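Side-chain contacts in RabGDI protein (Plasmodium falciparum 3D7, PDB 3P1W), which probably acts as a Rab GDP-dissociation inhibitor, keeping Rab GTPases in the GDP-bound state during vesicle transport: residues A[138-143]-A[335-340]; A[194-199]-A[220-225]. All coordinates share one frame; numbering follows the deposited sequence.

In the fold
Both contacts are intramolecular and lie in the single chain of a Rab GDI. Contact 1 belongs to the large mixed sheet: strand 138-142 meets the loop 335-340, which leads from strand 320-333 into strand 346-350. Contact 2 belongs to the helical part and joins helix 192-198 to the turn that precedes helix 226-243. In sequence, contact 2 is nested inside the loop that contact 1 closes. In space their centres are 29 Å apart, and their nearest atoms are about 11 Å apart, so they do not touch. Helix 203-213 touches both: Val143 packs on its end, and Tyr196, Tyr221 and Leu222 pack on Ile206.

Contact 1 (A[138-143]-A[335-340]); sequences KFIHKV and NPIPET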
loop_
_atom_site.group_PDB
_atom_site.type_symbol
_atom_site.label_atom_id
_atom_site.label_comp_id
_atom_site.label_asym_id
_atom_site.label_seq_id
_atom_site.Cartn_x
_atom_site.Cartn_y
_atom_site.Cartn_z
ATOM N N LYS A 138 -2.567 -16.187 -22.734
ATOM C CA LYS A 138 -3.122 -15.531 -21.542
ATOM C C LYS A 138 -2.023 -14.876 -20.746
ATOM O O LYS A 138 -0.863 -15.312 -20.805
ATOM C CB LYS A 138 -3.861 -16.523 -20.660
ATOM C CG LYS A 138 -5.087 -17.185 -21.340
ATOM C CD LYS A 138 -5.576 -18.305 -20.472
ATOM C CE LYS A 138 -6.788 -19.027 -21.071
ATOM N NZ LYS A 138 -6.415 -19.772 -22.299
ATOM N N PHE A 139 -2.424 -13.867 -19.966
ATOM C CA PHE A 139 -1.494 -13.073 -19.167
ATOM C C PHE A 139 -1.866 -13.006 -17.707
ATOM O O PHE A 139 -0.994 -13.151 -16.861
ATOM C CB PHE A 139 -1.374 -11.662 -19.716
ATOM C CG PHE A 139 -0.827 -11.611 -21.108
ATOM C CD1 PHE A 139 0.533 -11.633 -21.324
ATOM C CD2 PHE A 139 -1.681 -11.544 -22.198
ATOM C CE1 PHE A 139 1.055 -11.614 -22.636
ATOM C CE2 PHE A 139 -1.183 -11.511 -23.508
ATOM C CZ PHE A 139 0.194 -11.543 -23.720
ATOM N N ILE A 140 -3.135 -12.768 -17.411
ATOM C CA ILE A 140 -3.546 -12.597 -16.020
ATOM C C ILE A 140 -4.710 -13.488 -15.641
ATOM O O ILE A 140 -5.539 -13.855 -16.499
ATOM C CB ILE A 140 -3.852 -11.132 -15.700
ATOM C CG1 ILE A 140 -5.029 -10.629 -16.540
ATOM C CG2 ILE A 140 -2.571 -10.286 -15.893
ATOM C CD1 ILE A 140 -5.435 -9.178 -16.301
ATOM N N HIS A 141 -4.737 -13.860 -14.361
ATOM C CA HIS A 141 -5.619 -14.893 -13.842
ATOM C C HIS A 141 -6.090 -14.542 -12.426
ATOM O O HIS A 141 -5.362 -13.918 -11.663
ATOM C CB HIS A 141 -4.879 -16.238 -13.798
ATOM C CG HIS A 141 -4.076 -16.540 -15.030
ATOM N ND1 HIS A 141 -4.552 -17.321 -16.066
ATOM C CD2 HIS A 141 -2.817 -16.177 -15.381
ATOM C CE1 HIS A 141 -3.632 -17.401 -17.011
ATOM N NE2 HIS A 141 -2.565 -16.721 -16.620
ATOM N N LYS A 142 -7.311 -14.948 -12.090
ATOM C CA LYS A 142 -7.820 -14.818 -10.741
ATOM C C LYS A 142 -6.928 -15.569 -9.793
ATOM O O LYS A 142 -6.464 -16.663 -10.114
ATOM C CB LYS A 142 -9.207 -15.412 -10.609
ATOM C CG LYS A 142 -10.307 -14.588 -11.178
ATOM C CD LYS A 142 -11.631 -15.391 -11.037
ATOM C CE LYS A 142 -12.862 -14.562 -11.367
ATOM N NZ LYS A 142 -14.120 -15.380 -11.150
ATOM N N VAL A 143 -6.660 -14.948 -8.650
ATOM C CA VAL A 143 -5.878 -15.558 -7.596
ATOM C C VAL A 143 -6.799 -16.469 -6.783
ATOM O O VAL A 143 -7.751 -15.989 -6.178
ATOM C CB VAL A 143 -5.280 -14.517 -6.662
ATOM C CG1 VAL A 143 -4.580 -15.202 -5.503
ATOM C CG2 VAL A 143 -4.308 -13.580 -7.456
ATOM N N ASN A 335 -13.011 1.527 -20.508
ATOM C CA ASN A 335 -13.631 0.242 -20.172
ATOM C C ASN A 335 -12.811 -0.477 -19.114
ATOM O O ASN A 335 -11.654 -0.105 -18.893
ATOM C CB ASN A 335 -13.704 -0.630 -21.416
ATOM C CG ASN A 335 -14.796 -0.187 -22.369
ATOM O OD1 ASN A 335 -15.997 -0.199 -22.022
ATOM N ND2 ASN A 335 -14.396 0.237 -23.563
ATOM N N PRO A 336 -13.391 -1.511 -18.466
ATOM C CA PRO A 336 -12.572 -2.306 -17.550
ATOM C C PRO A 336 -11.332 -2.904 -18.216
ATOM O O PRO A 336 -11.278 -3.055 -19.447
ATOM C CB PRO A 336 -13.517 -3.435 -17.106
ATOM C CG PRO A 336 -14.914 -2.892 -17.352
ATOM C CD PRO A 336 -14.765 -2.055 -18.595
ATOM N N ILE A 337 -10.343 -3.259 -17.407
ATOM C CA ILE A 337 -9.151 -3.944 -17.894
ATOM C C ILE A 337 -9.559 -5.274 -18.563
ATOM O O ILE A 337 -10.223 -6.099 -17.929
ATOM C CB ILE A 337 -8.149 -4.234 -16.764
ATOM C CG1 ILE A 337 -7.567 -2.913 -16.196
ATOM C CG2 ILE A 337 -7.008 -5.109 -17.246
ATOM C CD1 ILE A 337 -6.686 -3.111 -14.957
ATOM N N PRO A 338 -9.127 -5.502 -19.817
ATOM C CA PRO A 338 -9.463 -6.787 -20.459
ATOM C C PRO A 338 -9.043 -7.990 -19.595
ATOM O O PRO A 338 -8.015 -7.935 -18.899
ATOM C CB PRO A 338 -8.694 -6.723 -21.781
ATOM C CG PRO A 338 -8.660 -5.234 -22.083
ATOM C CD PRO A 338 -8.418 -4.603 -20.740
ATOM N N GLU A 339 -9.872 -9.037 -19.589
ATOM C CA GLU A 339 -9.553 -10.284 -18.884
ATOM C C GLU A 339 -9.571 -10.175 -17.340
ATOM O O GLU A 339 -8.914 -10.960 -16.632
ATOM C CB GLU A 339 -8.212 -10.871 -19.362
ATOM C CG GLU A 339 -7.978 -10.853 -20.903
ATOM C CD GLU A 339 -9.111 -11.494 -21.747
ATOM O OE1 GLU A 339 -9.733 -12.482 -21.300
ATOM O OE2 GLU A 339 -9.350 -11.019 -22.889
ATOM N N THR A 340 -10.320 -9.208 -16.817
ATOM C CA THR A 340 -10.552 -9.112 -15.385
ATOM C C THR A 340 -12.058 -9.193 -15.120
ATOM O O THR A 340 -12.558 -8.652 -14.133
ATOM C CB THR A 340 -9.975 -7.813 -14.798
ATOM O OG1 THR A 340 -10.600 -6.696 -15.418
ATOM C CG2 THR A 340 -8.493 -7.753 -15.036
HETATM O O HOH W 1 -8.374 -13.491 -16.546
#
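Ile140 points at the type II beta turn formed by Ile337 to Thr340. The contact lies on the large mixed beta-sheet of the Rab GDI fold. Ile140 sits on strand 138-142, which pairs antiparallel with strand 117-129. The turn belongs to the loop between strands 320-333 and 346-350.

From CB of Ile140, the CG1 branch makes the contact, while CG2 stands beside the backbone N. CG1 sits between the backbone N and the carbonyl carbon (chi1 63°), which directs this branch to the turn. Ile140 CG1 passes 3.9 Å from Glu339 O and is 4.3 Å from Glu339 CB. Beyond CG1 the chain runs on extended, with CD1 anti to CA (chi2 180°). Ile140 CD1 reaches furthest into the turn and lies 3.6 Å from Thr340 CG2. Ile140 CD1 also lies 3.9 Å from Pro338 O and makes a looser apolar contact with Ile337 CG2. Ile348 of strand 346-350 touches both Ile140 and Ile337, so the three form one apolar cluster. The Glu339 carboxylate turns off from strand 138-142.

One water bridges the two backbones. It donates to Ile140 O at 2.9 Å and to Glu339 O at 2.6 Å. The turn also holds itself. Its backbone bond from Thr340 N to Ile337 O is weak, at 3.3 Å. Thr340 OG1 donates to the same Ile337 O at 2.6 Å, tilted 17° from the carbonyl plane.

Contact 2 (A[194-199]-A[220-225]); sequences EIYKHF and DYLKQP
Tyr196 and Tyr221 share a hydrogen bond between their hydroxyls, with 2.9 Å from Tyr196 OH to Tyr221 OH. Either hydroxyl could be the donor. It is the one polar link between the side chains of the two segments, and both tyrosines are buried.

The aromatic contact is edge to edge. The side chains cross at about a right angle, the ring planes stand nearly perpendicular, and each ring meets the other near its own plane. Tyr196 CE2 lies 3.3 Å from Tyr221 OH and 3.7 Å from Tyr221 CE1. The chi1 of Tyr221 (78°) holds CG over its own backbone and brings the phenol end to Tyr196.

This is helix-to-turn packing in the helical part of the Rab GDI fold. Helix 192-198 carries Tyr196, and the turn before helix 226-243 carries Tyr221 and Leu222. Ile206 of helix 203-213 touches all three. Tyr216 stacks on the ring of Tyr221.

The aliphatic contact comes from one methyl. Leu222 CD2 abuts the Tyr196 ring at its edge, 3.5 Å from Tyr196 CE2 and 3.7 Å from Tyr196 CD2. Leu222 CG lies over one face of the Tyr221 ring, toward the rim.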
loop_
_atom_site.group_PDB
_atom_site.type_symbol
_atom_site.label_atom_id
_atom_site.label_comp_id
_atom_site.label_asym_id
_atom_site.label_seq_id
_atom_site.Cartn_x
_atom_site.Cartn_y
_atom_site.Cartn_z
ATOM N N GLU A 194 10.568 -26.212 2.237
ATOM C CA GLU A 194 10.391 -27.625 2.592
ATOM C C GLU A 194 8.903 -27.975 2.677
ATOM O O GLU A 194 8.513 -29.067 2.282
ATOM C CB GLU A 194 11.133 -27.971 3.888
ATOM C CG GLU A 194 12.655 -27.926 3.730
ATOM C CD GLU A 194 13.395 -28.146 5.037
ATOM O OE1 GLU A 194 13.646 -29.317 5.394
ATOM O OE2 GLU A 194 13.744 -27.155 5.703
ATOM N N ILE A 195 8.068 -27.033 3.131
ATOM C CA ILE A 195 6.616 -27.255 3.155
ATOM C C ILE A 195 6.042 -27.347 1.737
ATOM O O ILE A 195 5.210 -28.204 1.459
ATOM C CB ILE A 195 5.856 -26.152 3.918
ATOM C CG1 ILE A 195 6.229 -26.144 5.404
ATOM C CG2 ILE A 195 4.341 -26.344 3.748
ATOM C CD1 ILE A 195 5.805 -27.405 6.163
ATOM N N TYR A 196 6.479 -26.460 0.839
ATOM C CA TYR A 196 6.058 -26.537 -0.560
ATOM C C TYR A 196 6.415 -27.901 -1.165
ATOM O O TYR A 196 5.574 -28.556 -1.774
ATOM C CB TYR A 196 6.715 -25.435 -1.395
ATOM C CG TYR A 196 6.158 -24.028 -1.235
ATOM C CD1 TYR A 196 4.790 -23.787 -1.085
ATOM C CD2 TYR A 196 7.011 -22.926 -1.293
ATOM C CE1 TYR A 196 4.278 -22.474 -0.989
ATOM C CE2 TYR A 196 6.520 -21.615 -1.189
ATOM C CZ TYR A 196 5.157 -21.392 -1.023
ATOM O OH TYR A 196 4.688 -20.085 -0.930
ATOM N N LYS A 197 7.676 -28.292 -1.010
ATOM C CA LYS A 197 8.173 -29.592 -1.494
ATOM C C LYS A 197 7.406 -30.774 -0.916
ATOM O O LYS A 197 7.249 -31.789 -1.592
ATOM C CB LYS A 197 9.673 -29.756 -1.187
ATOM C CG LYS A 197 10.576 -28.880 -2.059
ATOM C CD LYS A 197 12.045 -28.933 -1.605
ATOM N N HIS A 198 6.926 -30.649 0.321
ATOM C CA HIS A 198 6.102 -31.701 0.913
ATOM C C HIS A 198 4.813 -31.877 0.112
ATOM O O HIS A 198 4.377 -33.000 -0.110
ATOM C CB HIS A 198 5.769 -31.432 2.386
ATOM C CG HIS A 198 4.837 -32.445 2.977
ATOM N ND1 HIS A 198 5.265 -33.682 3.416
ATOM C CD2 HIS A 198 3.497 -32.420 3.171
ATOM C CE1 HIS A 198 4.230 -34.368 3.867
ATOM N NE2 HIS A 198 3.144 -33.631 3.724
ATOM N N PHE A 199 4.219 -30.767 -0.336
ATOM C CA PHE A 199 3.015 -30.851 -1.175
ATOM C C PHE A 199 3.336 -30.989 -2.664
ATOM O O PHE A 199 2.427 -31.054 -3.485
ATOM C CB PHE A 199 2.100 -29.654 -0.925
ATOM C CG PHE A 199 1.428 -29.691 0.409
ATOM C CD1 PHE A 199 1.986 -29.048 1.500
ATOM C CD2 PHE A 199 0.248 -30.397 0.576
ATOM C CE1 PHE A 199 1.370 -29.093 2.748
ATOM C CE2 PHE A 199 -0.372 -30.456 1.821
ATOM C CZ PHE A 199 0.190 -29.802 2.910
ATOM N N ASP A 220 12.855 -14.416 -0.579
ATOM C CA ASP A 220 13.661 -14.656 0.649
ATOM C C ASP A 220 12.925 -15.540 1.666
ATOM O O ASP A 220 13.555 -16.336 2.373
ATOM C CB ASP A 220 14.056 -13.330 1.328
ATOM C CG ASP A 220 15.001 -12.475 0.476
ATOM O OD1 ASP A 220 15.503 -12.939 -0.566
ATOM O OD2 ASP A 220 15.241 -11.326 0.864
ATOM N N TYR A 221 11.598 -15.419 1.737
ATOM C CA TYR A 221 10.794 -16.226 2.665
ATOM C C TYR A 221 11.001 -17.734 2.528
ATOM O O TYR A 221 10.783 -18.460 3.492
ATOM C CB TYR A 221 9.292 -15.925 2.535
ATOM C CG TYR A 221 8.637 -16.567 1.334
ATOM C CD1 TYR A 221 8.026 -17.808 1.437
ATOM C CD2 TYR A 221 8.658 -15.949 0.095
ATOM C CE1 TYR A 221 7.427 -18.401 0.355
ATOM C CE2 TYR A 221 8.066 -16.544 -1.010
ATOM C CZ TYR A 221 7.445 -17.774 -0.873
ATOM O OH TYR A 221 6.868 -18.393 -1.954
ATOM N N LEU A 222 11.410 -18.186 1.343
ATOM C CA LEU A 222 11.587 -19.612 1.056
ATOM C C LEU A 222 12.560 -20.254 2.026
ATOM O O LEU A 222 12.372 -21.393 2.420
ATOM C CB LEU A 222 12.081 -19.836 -0.378
ATOM C CG LEU A 222 11.053 -19.647 -1.504
ATOM C CD1 LEU A 222 11.734 -19.812 -2.864
ATOM C CD2 LEU A 222 9.882 -20.605 -1.380
ATOM N N LYS A 223 13.581 -19.498 2.416
ATOM C CA LYS A 223 14.631 -19.985 3.311
ATOM C C LYS A 223 14.323 -19.742 4.787
ATOM O O LYS A 223 15.017 -20.252 5.640
ATOM C CB LYS A 223 15.955 -19.317 2.946
ATOM C CG LYS A 223 16.406 -19.663 1.529
ATOM C CD LYS A 223 17.686 -18.918 1.114
ATOM C CE LYS A 223 18.553 -19.801 0.198
ATOM N NZ LYS A 223 19.775 -19.092 -0.295
ATOM N N GLN A 224 13.292 -18.956 5.076
ATOM C CA GLN A 224 12.872 -18.668 6.445
ATOM C C GLN A 224 11.905 -19.736 6.976
ATOM O O GLN A 224 11.302 -20.474 6.190
ATOM C CB GLN A 224 12.177 -17.302 6.493
ATOM C CG GLN A 224 13.056 -16.131 6.094
ATOM C CD GLN A 224 12.351 -14.784 6.258
ATOM O OE1 GLN A 224 11.255 -14.569 5.731
ATOM N NE2 GLN A 224 12.987 -13.869 6.989
ATOM N N PRO A 225 11.748 -19.818 8.312
ATOM C CA PRO A 225 10.805 -20.783 8.902
ATOM C C PRO A 225 9.370 -20.673 8.361
ATOM O O PRO A 225 8.879 -19.563 8.132
ATOM C CB PRO A 225 10.849 -20.443 10.396
ATOM C CG PRO A 225 12.238 -19.906 10.608
ATOM C CD PRO A 225 12.521 -19.107 9.354
#